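Local coordinates for polyisoprenyl-teichoic acid--peptidoglycan teichoic acid transferase TagV (Bacillus subtilis, PDB 6UF3), which belongs to the LytR-CpsA-Psr family of bacterial cell-envelope proteins and folds round a mixed central beta sheet packed with helices, at residues K4-L9 against L33-K38; K90-D95 against E193-N198; L171-S176 against G213-K218. One frame throughout, in Å; residues are numbered along the deposited sequence.

Contact 1 (K4-L9 against L33-K38); sequences KPFSIL and LDPKNK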
# COMPACT_ATOMS: atom_id res chain seq x y z
N LYS A 4 -5.54 -6.39 19.80
CA LYS A 4 -4.19 -5.89 19.93
C LYS A 4 -3.83 -5.04 18.71
O LYS A 4 -4.25 -5.35 17.59
CB LYS A 4 -3.22 -7.07 20.08
CG LYS A 4 -1.76 -6.73 20.30
CD LYS A 4 -0.96 -8.00 20.53
CE LYS A 4 0.50 -7.81 20.17
NZ LYS A 4 0.85 -8.48 18.88
N PRO A 5 -3.07 -3.95 18.88
CA PRO A 5 -2.62 -3.18 17.71
C PRO A 5 -1.81 -4.06 16.76
O PRO A 5 -1.07 -4.95 17.19
CB PRO A 5 -1.74 -2.09 18.32
CG PRO A 5 -2.19 -1.99 19.75
CD PRO A 5 -2.61 -3.36 20.15
N PHE A 6 -1.95 -3.79 15.47
CA PHE A 6 -1.23 -4.59 14.48
C PHE A 6 -1.05 -3.79 13.20
O PHE A 6 -1.69 -2.77 12.97
CB PHE A 6 -1.96 -5.91 14.22
CG PHE A 6 -3.22 -5.76 13.42
CD1 PHE A 6 -4.40 -5.35 14.02
CD2 PHE A 6 -3.23 -6.05 12.06
CE1 PHE A 6 -5.56 -5.22 13.28
CE2 PHE A 6 -4.39 -5.92 11.32
CZ PHE A 6 -5.56 -5.50 11.93
N SER A 7 -0.16 -4.28 12.33
CA SER A 7 0.15 -3.59 11.09
C SER A 7 -0.17 -4.46 9.88
O SER A 7 -0.20 -5.69 9.96
CB SER A 7 1.63 -3.19 11.05
OG SER A 7 2.41 -4.38 11.19
N ILE A 8 -0.42 -3.80 8.74
CA ILE A 8 -0.64 -4.44 7.45
C ILE A 8 0.30 -3.79 6.44
O ILE A 8 0.38 -2.56 6.36
CB ILE A 8 -2.09 -4.30 6.96
CG1 ILE A 8 -3.10 -4.69 8.04
CG2 ILE A 8 -2.29 -5.15 5.69
CD1 ILE A 8 -4.54 -4.38 7.64
N LEU A 9 1.00 -4.61 5.66
CA LEU A 9 1.73 -4.13 4.49
C LEU A 9 0.94 -4.49 3.24
O LEU A 9 0.65 -5.67 3.00
CB LEU A 9 3.14 -4.73 4.41
CG LEU A 9 3.90 -4.43 3.09
CD1 LEU A 9 4.16 -2.93 2.89
CD2 LEU A 9 5.24 -5.21 3.03
N LEU A 33 -2.84 -0.15 12.99
CA LEU A 33 -4.19 -0.11 13.53
C LEU A 33 -4.15 -0.31 15.04
O LEU A 33 -3.43 -1.18 15.54
CB LEU A 33 -5.09 -1.18 12.88
CG LEU A 33 -5.32 -1.11 11.36
CD1 LEU A 33 -4.27 -1.94 10.60
CD2 LEU A 33 -6.70 -1.60 11.00
N ASP A 34 -4.91 0.52 15.76
CA ASP A 34 -5.11 0.36 17.20
C ASP A 34 -6.61 0.15 17.37
O ASP A 34 -7.38 1.12 17.50
CB ASP A 34 -4.60 1.57 17.97
CG ASP A 34 -4.69 1.40 19.47
OD1 ASP A 34 -5.16 0.34 19.93
OD2 ASP A 34 -4.29 2.33 20.19
N PRO A 35 -7.07 -1.11 17.31
CA PRO A 35 -8.53 -1.35 17.31
C PRO A 35 -9.20 -0.99 18.62
O PRO A 35 -10.38 -0.59 18.60
CB PRO A 35 -8.64 -2.86 17.03
CG PRO A 35 -7.38 -3.20 16.29
CD PRO A 35 -6.32 -2.32 16.91
N LYS A 36 -8.51 -1.13 19.75
CA LYS A 36 -9.12 -0.75 21.02
C LYS A 36 -9.54 0.71 21.02
O LYS A 36 -10.51 1.07 21.68
CB LYS A 36 -8.16 -1.04 22.17
CG LYS A 36 -8.31 -2.44 22.76
CD LYS A 36 -7.03 -2.91 23.43
CE LYS A 36 -7.08 -4.39 23.77
NZ LYS A 36 -5.72 -5.01 23.73
N ASN A 37 -8.82 1.55 20.29
CA ASN A 37 -9.08 2.98 20.21
C ASN A 37 -9.64 3.42 18.87
O ASN A 37 -9.82 4.62 18.65
CB ASN A 37 -7.79 3.77 20.51
CG ASN A 37 -7.38 3.66 21.96
OD1 ASN A 37 -8.20 3.85 22.86
ND2 ASN A 37 -6.11 3.35 22.19
N LYS A 38 -9.89 2.48 17.95
CA LYS A 38 -10.43 2.77 16.62
C LYS A 38 -9.57 3.80 15.88
O LYS A 38 -10.09 4.75 15.28
CB LYS A 38 -11.88 3.25 16.70
CG LYS A 38 -12.85 2.21 17.23
CD LYS A 38 -14.17 2.86 17.60
CE LYS A 38 -15.36 2.05 17.11
NZ LYS A 38 -15.26 0.61 17.48
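Phe-6 and Leu-33 meet twice, once through their backbones and once through their side chains. As an antiparallel hydrogen-bonded pair they exchange two bonds, Phe-6 N to Leu-33 O at 3.0 Å and Leu-33 N to Phe-6 O at 2.9 Å. The Phe-6 ring, its CG set between the backbone N and the carbonyl carbon (chi1 73°), then presents one face to Leu-33 CD1. This CH-pi contact, 4.2 Å from methyl to ring centroid, is offset toward the rim. Two residues along the same strand, Ile-8 brings its CD1 to the same Leu-33 CD1 at 3.8 Å, while Pro-35 CG stands at the ring edge, 4.1 Å from Phe-6 CE1. All this occupies the open end of the beta hairpin formed by strands 6-13 and 25-34, where helix 201-210 covers the apolar face, Leu-207 touching both Phe-6 and Leu-33. Beyond this pair the ladder ends: Pro-5, which has no N-H to offer, makes a CA-H...O contact with Leu-33 O (CA to O 3.1 Å) and lies alongside Asp-34. On the solvent side the exposed Lys-4 and Lys-36 cover this end loosely, Lys-36 NZ staying 4.2 Å from Lys-4 N. Within 33-38, Asn-37 ND2 bonds to Asp-34 OD2 from above the carboxylate plane.

Contact 2 (K90-D95 against E193-N198); sequences KYVTVD and ENVETN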
# COMPACT_ATOMS: atom_id res chain seq x y z
N LYS A 90 0.41 -8.47 9.15
CA LYS A 90 -0.42 -8.94 8.06
C LYS A 90 0.10 -8.37 6.75
O LYS A 90 0.70 -7.30 6.71
CB LYS A 90 -1.90 -8.50 8.23
CG LYS A 90 -2.56 -9.06 9.48
CD LYS A 90 -2.66 -10.59 9.39
CE LYS A 90 -3.55 -11.14 10.49
NZ LYS A 90 -3.76 -12.62 10.44
N TYR A 91 -0.15 -9.10 5.66
CA TYR A 91 0.23 -8.65 4.34
C TYR A 91 -0.92 -8.87 3.38
O TYR A 91 -1.74 -9.79 3.55
CB TYR A 91 1.51 -9.35 3.81
CG TYR A 91 1.38 -10.85 3.72
CD1 TYR A 91 0.86 -11.46 2.58
CD2 TYR A 91 1.75 -11.66 4.78
CE1 TYR A 91 0.72 -12.83 2.51
CE2 TYR A 91 1.62 -13.03 4.71
CZ TYR A 91 1.10 -13.60 3.58
OH TYR A 91 0.97 -14.97 3.53
N VAL A 92 -0.98 -8.00 2.38
CA VAL A 92 -1.91 -8.11 1.26
C VAL A 92 -1.11 -7.84 0.00
O VAL A 92 -0.50 -6.77 -0.11
CB VAL A 92 -3.07 -7.11 1.37
CG1 VAL A 92 -3.94 -7.16 0.11
CG2 VAL A 92 -3.90 -7.38 2.62
N THR A 93 -1.08 -8.78 -0.93
CA THR A 93 -0.41 -8.58 -2.21
C THR A 93 -1.46 -8.61 -3.31
O THR A 93 -2.36 -9.46 -3.30
CB THR A 93 0.65 -9.65 -2.50
OG1 THR A 93 1.54 -9.77 -1.38
CG2 THR A 93 1.47 -9.28 -3.74
N VAL A 94 -1.35 -7.69 -4.27
CA VAL A 94 -2.25 -7.71 -5.41
C VAL A 94 -1.47 -7.39 -6.68
O VAL A 94 -0.62 -6.49 -6.69
CB VAL A 94 -3.44 -6.75 -5.18
CG1 VAL A 94 -3.05 -5.26 -5.34
CG2 VAL A 94 -4.58 -7.13 -6.04
N ASP A 95 -1.72 -8.16 -7.75
CA ASP A 95 -1.16 -7.84 -9.06
C ASP A 95 -2.22 -7.06 -9.83
O ASP A 95 -3.26 -6.67 -9.26
CB ASP A 95 -0.61 -9.10 -9.78
CG ASP A 95 -1.69 -10.03 -10.29
OD1 ASP A 95 -2.87 -9.88 -9.90
OD2 ASP A 95 -1.33 -10.94 -11.08
N GLU A 193 -10.80 -13.05 -3.15
CA GLU A 193 -10.43 -14.33 -3.76
C GLU A 193 -9.14 -14.24 -4.56
O GLU A 193 -8.43 -15.24 -4.71
CB GLU A 193 -11.57 -14.83 -4.65
CG GLU A 193 -12.44 -15.90 -4.01
CD GLU A 193 -11.65 -17.14 -3.61
OE1 GLU A 193 -11.44 -17.34 -2.39
OE2 GLU A 193 -11.24 -17.90 -4.51
N ASN A 194 -8.81 -13.06 -5.09
CA ASN A 194 -7.67 -12.95 -5.99
C ASN A 194 -6.57 -12.04 -5.43
O ASN A 194 -5.83 -11.41 -6.18
CB ASN A 194 -8.13 -12.50 -7.38
CG ASN A 194 -8.92 -13.60 -8.12
OD1 ASN A 194 -8.44 -14.73 -8.27
ND2 ASN A 194 -10.13 -13.26 -8.56
N VAL A 195 -6.45 -11.98 -4.11
CA VAL A 195 -5.33 -11.33 -3.44
C VAL A 195 -4.60 -12.37 -2.61
O VAL A 195 -5.21 -13.32 -2.10
CB VAL A 195 -5.78 -10.13 -2.56
CG1 VAL A 195 -6.82 -9.31 -3.29
CG2 VAL A 195 -6.33 -10.61 -1.23
N GLU A 196 -3.29 -12.20 -2.49
CA GLU A 196 -2.48 -13.03 -1.62
C GLU A 196 -2.46 -12.37 -0.24
O GLU A 196 -2.08 -11.20 -0.13
CB GLU A 196 -1.08 -13.18 -2.18
CG GLU A 196 -0.28 -14.30 -1.56
CD GLU A 196 1.13 -14.36 -2.12
OE1 GLU A 196 1.60 -13.34 -2.67
OE2 GLU A 196 1.76 -15.42 -2.01
N THR A 197 -2.86 -13.10 0.80
CA THR A 197 -2.98 -12.47 2.11
C THR A 197 -3.05 -13.52 3.21
O THR A 197 -3.48 -14.65 2.99
CB THR A 197 -4.22 -11.58 2.18
OG1 THR A 197 -4.23 -10.86 3.43
CG2 THR A 197 -5.50 -12.42 2.07
N ASN A 198 -2.62 -13.11 4.41
CA ASN A 198 -2.82 -13.90 5.62
C ASN A 198 -3.88 -13.30 6.53
O ASN A 198 -3.97 -13.67 7.70
CB ASN A 198 -1.50 -14.07 6.39
CG ASN A 198 -1.00 -12.78 7.00
OD1 ASN A 198 -1.28 -11.69 6.51
ND2 ASN A 198 -0.21 -12.90 8.06
O HOH W 1 -3.37 -10.74 -6.93
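Tyr-91 and Asn-198 meet because both side chains take the same steric choice, each CG lying between its own backbone N and carbonyl carbon (chi1 59° and 69°). The Asn-198 amide is thereby laid over a face of the Tyr-91 ring, the two planes only 14° apart, with Asn-198 OD1 3.5 Å above the ring plane near its rim. That oxygen also accepts the Tyr-91 N-H, N to OD1 being 3.0 Å, and Asn-198 ND2 donates to Asp-89 O; with both ends held, the amide's rotation is fixed. Lys-90, bent at its second torsion, runs its CD past the same amide and delivers NZ to Asn-198 O at 2.9 Å; Glu-203 supplies that ammonium with a salt bridge.

The example illustrates how side chains can extend a beta ladder beyond its regular backbone bonds. Those bonds belong to the antiparallel pair Thr-93 and Glu-196: Thr-93 N to Glu-196 O is 2.7 Å, and Glu-196 N to Thr-93 O is 3.0 Å. One residue on, at the non-hydrogen-bonded pair of Val-92 and Thr-197, Thr-197 OG1 donates to Tyr-91 O at 2.7 Å and accepts from Ile-199 N. Buried Thr-93 OG1, by contrast, has no polar partner in the model. At the far end a water links Asp-95 N to Asn-194 O, and the Asp-95 side chain caps Gly-98 N at the start of helix 96-105.

Val-94 CG2 and Val-195 CG1, 4.2 Å apart, lie against that helix through Phe-99 and Val-102. Glu-196 forms a salt bridge to Lys-73 of helix 72-84, and the short strand 196-197 borders the sheet, separated from strand 6-13 by strand 90-94.

Contact 3 (L171-S176 against G213-K218); sequences LIDRMS and GFTSKK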
# COMPACT_ATOMS: atom_id res chain seq x y z
N LEU A 171 -11.17 2.71 -0.52
CA LEU A 171 -11.57 1.37 -0.09
C LEU A 171 -11.90 1.34 1.40
O LEU A 171 -12.88 0.71 1.83
CB LEU A 171 -10.47 0.36 -0.43
CG LEU A 171 -10.34 0.05 -1.92
CD1 LEU A 171 -9.03 -0.68 -2.25
CD2 LEU A 171 -11.55 -0.75 -2.43
N ILE A 172 -11.06 1.99 2.22
CA ILE A 172 -11.33 2.06 3.66
C ILE A 172 -12.66 2.74 3.92
O ILE A 172 -13.44 2.30 4.77
CB ILE A 172 -10.18 2.79 4.38
CG1 ILE A 172 -8.91 1.93 4.35
CG2 ILE A 172 -10.57 3.13 5.82
CD1 ILE A 172 -7.65 2.66 4.76
N ASP A 173 -12.94 3.83 3.21
CA ASP A 173 -14.20 4.54 3.41
C ASP A 173 -15.38 3.68 3.00
O ASP A 173 -16.42 3.66 3.68
CB ASP A 173 -14.19 5.86 2.62
CG ASP A 173 -13.30 6.90 3.27
OD1 ASP A 173 -13.10 6.77 4.49
OD2 ASP A 173 -12.80 7.80 2.57
N ARG A 174 -15.24 2.94 1.90
CA ARG A 174 -16.32 2.07 1.47
C ARG A 174 -16.60 1.00 2.52
O ARG A 174 -17.76 0.79 2.91
CB ARG A 174 -15.98 1.42 0.13
CG ARG A 174 -16.96 0.33 -0.22
CD ARG A 174 -18.25 0.95 -0.71
NE ARG A 174 -18.01 1.66 -1.96
CZ ARG A 174 -17.87 1.05 -3.13
NH1 ARG A 174 -17.64 1.75 -4.23
NH2 ARG A 174 -17.97 -0.27 -3.20
N MET A 175 -15.56 0.32 2.99
CA MET A 175 -15.79 -0.70 4.01
C MET A 175 -16.32 -0.09 5.30
O MET A 175 -17.20 -0.67 5.94
CB MET A 175 -14.51 -1.51 4.27
CG MET A 175 -13.62 -0.98 5.40
SD MET A 175 -12.40 -2.17 6.01
CE MET A 175 -12.14 -1.57 7.67
N SER A 176 -15.85 1.10 5.68
CA SER A 176 -16.28 1.68 6.95
C SER A 176 -17.72 2.13 6.90
O SER A 176 -18.40 2.12 7.94
CB SER A 176 -15.38 2.86 7.32
OG SER A 176 -14.05 2.44 7.56
N GLY A 213 -18.22 3.19 10.70
CA GLY A 213 -18.38 4.61 10.94
C GLY A 213 -17.09 5.40 10.92
O GLY A 213 -17.13 6.62 11.03
N PHE A 214 -15.95 4.73 10.80
CA PHE A 214 -14.68 5.40 10.63
C PHE A 214 -14.66 6.12 9.28
O PHE A 214 -15.54 5.93 8.43
CB PHE A 214 -13.56 4.37 10.76
CG PHE A 214 -12.16 4.93 10.77
CD1 PHE A 214 -11.65 5.57 11.88
CD2 PHE A 214 -11.34 4.72 9.67
CE1 PHE A 214 -10.33 6.05 11.86
CE2 PHE A 214 -10.03 5.19 9.66
CZ PHE A 214 -9.53 5.84 10.75
N THR A 215 -13.64 6.95 9.07
CA THR A 215 -13.53 7.69 7.82
C THR A 215 -12.05 7.98 7.58
O THR A 215 -11.30 8.20 8.54
CB THR A 215 -14.36 8.97 7.86
OG1 THR A 215 -14.44 9.54 6.54
CG2 THR A 215 -13.76 9.99 8.82
N SER A 216 -11.64 7.94 6.31
CA SER A 216 -10.22 8.02 6.00
C SER A 216 -9.61 9.36 6.38
O SER A 216 -8.39 9.44 6.55
CB SER A 216 -9.97 7.72 4.52
OG SER A 216 -10.50 8.73 3.68
N LYS A 217 -10.43 10.41 6.53
CA LYS A 217 -9.88 11.68 7.01
C LYS A 217 -9.23 11.52 8.38
O LYS A 217 -8.29 12.24 8.70
CB LYS A 217 -10.97 12.75 7.06
CG LYS A 217 -10.48 14.12 7.55
CD LYS A 217 -11.51 15.21 7.34
CE LYS A 217 -11.12 16.48 8.09
NZ LYS A 217 -9.64 16.70 8.04
N LYS A 218 -9.70 10.55 9.18
CA LYS A 218 -9.17 10.38 10.52
C LYS A 218 -7.84 9.66 10.56
O LYS A 218 -7.20 9.64 11.62
CB LYS A 218 -10.18 9.63 11.39
CG LYS A 218 -11.40 10.50 11.75
CD LYS A 218 -12.47 9.69 12.43
CE LYS A 218 -13.67 10.57 12.79
NZ LYS A 218 -14.75 9.73 13.35
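Asp-173 turns its carboxylate end-on to Ser-216, so that each oxygen takes one bond from the same residue. Ser-216 N reaches the syn lone pair of Asp-173 OD1 at 2.6 Å, and Ser-216 OG meets Asp-173 OD2 at 2.7 Å, likewise on the syn side but 23° out of the carboxylate plane. With its OG held between its own backbone N and the carbonyl carbon (chi1 67°), the serine turns the hydroxyl and the N-H to the same carboxylate. One turn further along, Ser-176 faces Phe-214: its CB lies 3.3 Å from Phe-214 O, and its OG is at the ring edge. That hydroxyl is turned back on the helix, donating to Ile-172 O at 2.9 Å from the opposite face to the Ser-176 N-H. The contact thus fastens the C-terminal part of helix 158-177 to the loop between helix 201-210 and strand 220-222. Near the helix end, Ser-176 O accepts Gly-213 N at 3.0 Å in an almost straight bond, 178° at the hydrogen. Ile-172 CG2 approaches the ring edge as well, 4.2 Å from Phe-214 CD2, and both side chains rest on strand 39-44, Ile-172 on Met-42 and Phe-214 on Met-40. Tyr-211 meets the Phe-214 ring edge-to-face.

Contacts 1 and 2 belong to one mixed sheet, their centres 18 Å apart: strand 6-13 of contact 1 neighbours strand 90-94 of contact 2, and Leu-9 probably hydrogen-bonds to Lys-90 and Val-92 between them. Contact 3 involves a helix and a loop that pack against strand 39-44 of this sheet; its centre is 14 Å from contact 1, which it touches where Lys-38 O meets the Phe-214 ring, and 20 Å from contact 2. Along the chain, contact 1 closes first, while contacts 2 and 3 then alternate their segments. The late region 193-218 is thereby tied both to the sheet's border and to helix 158-177, knitting distant sequence into one compact fold.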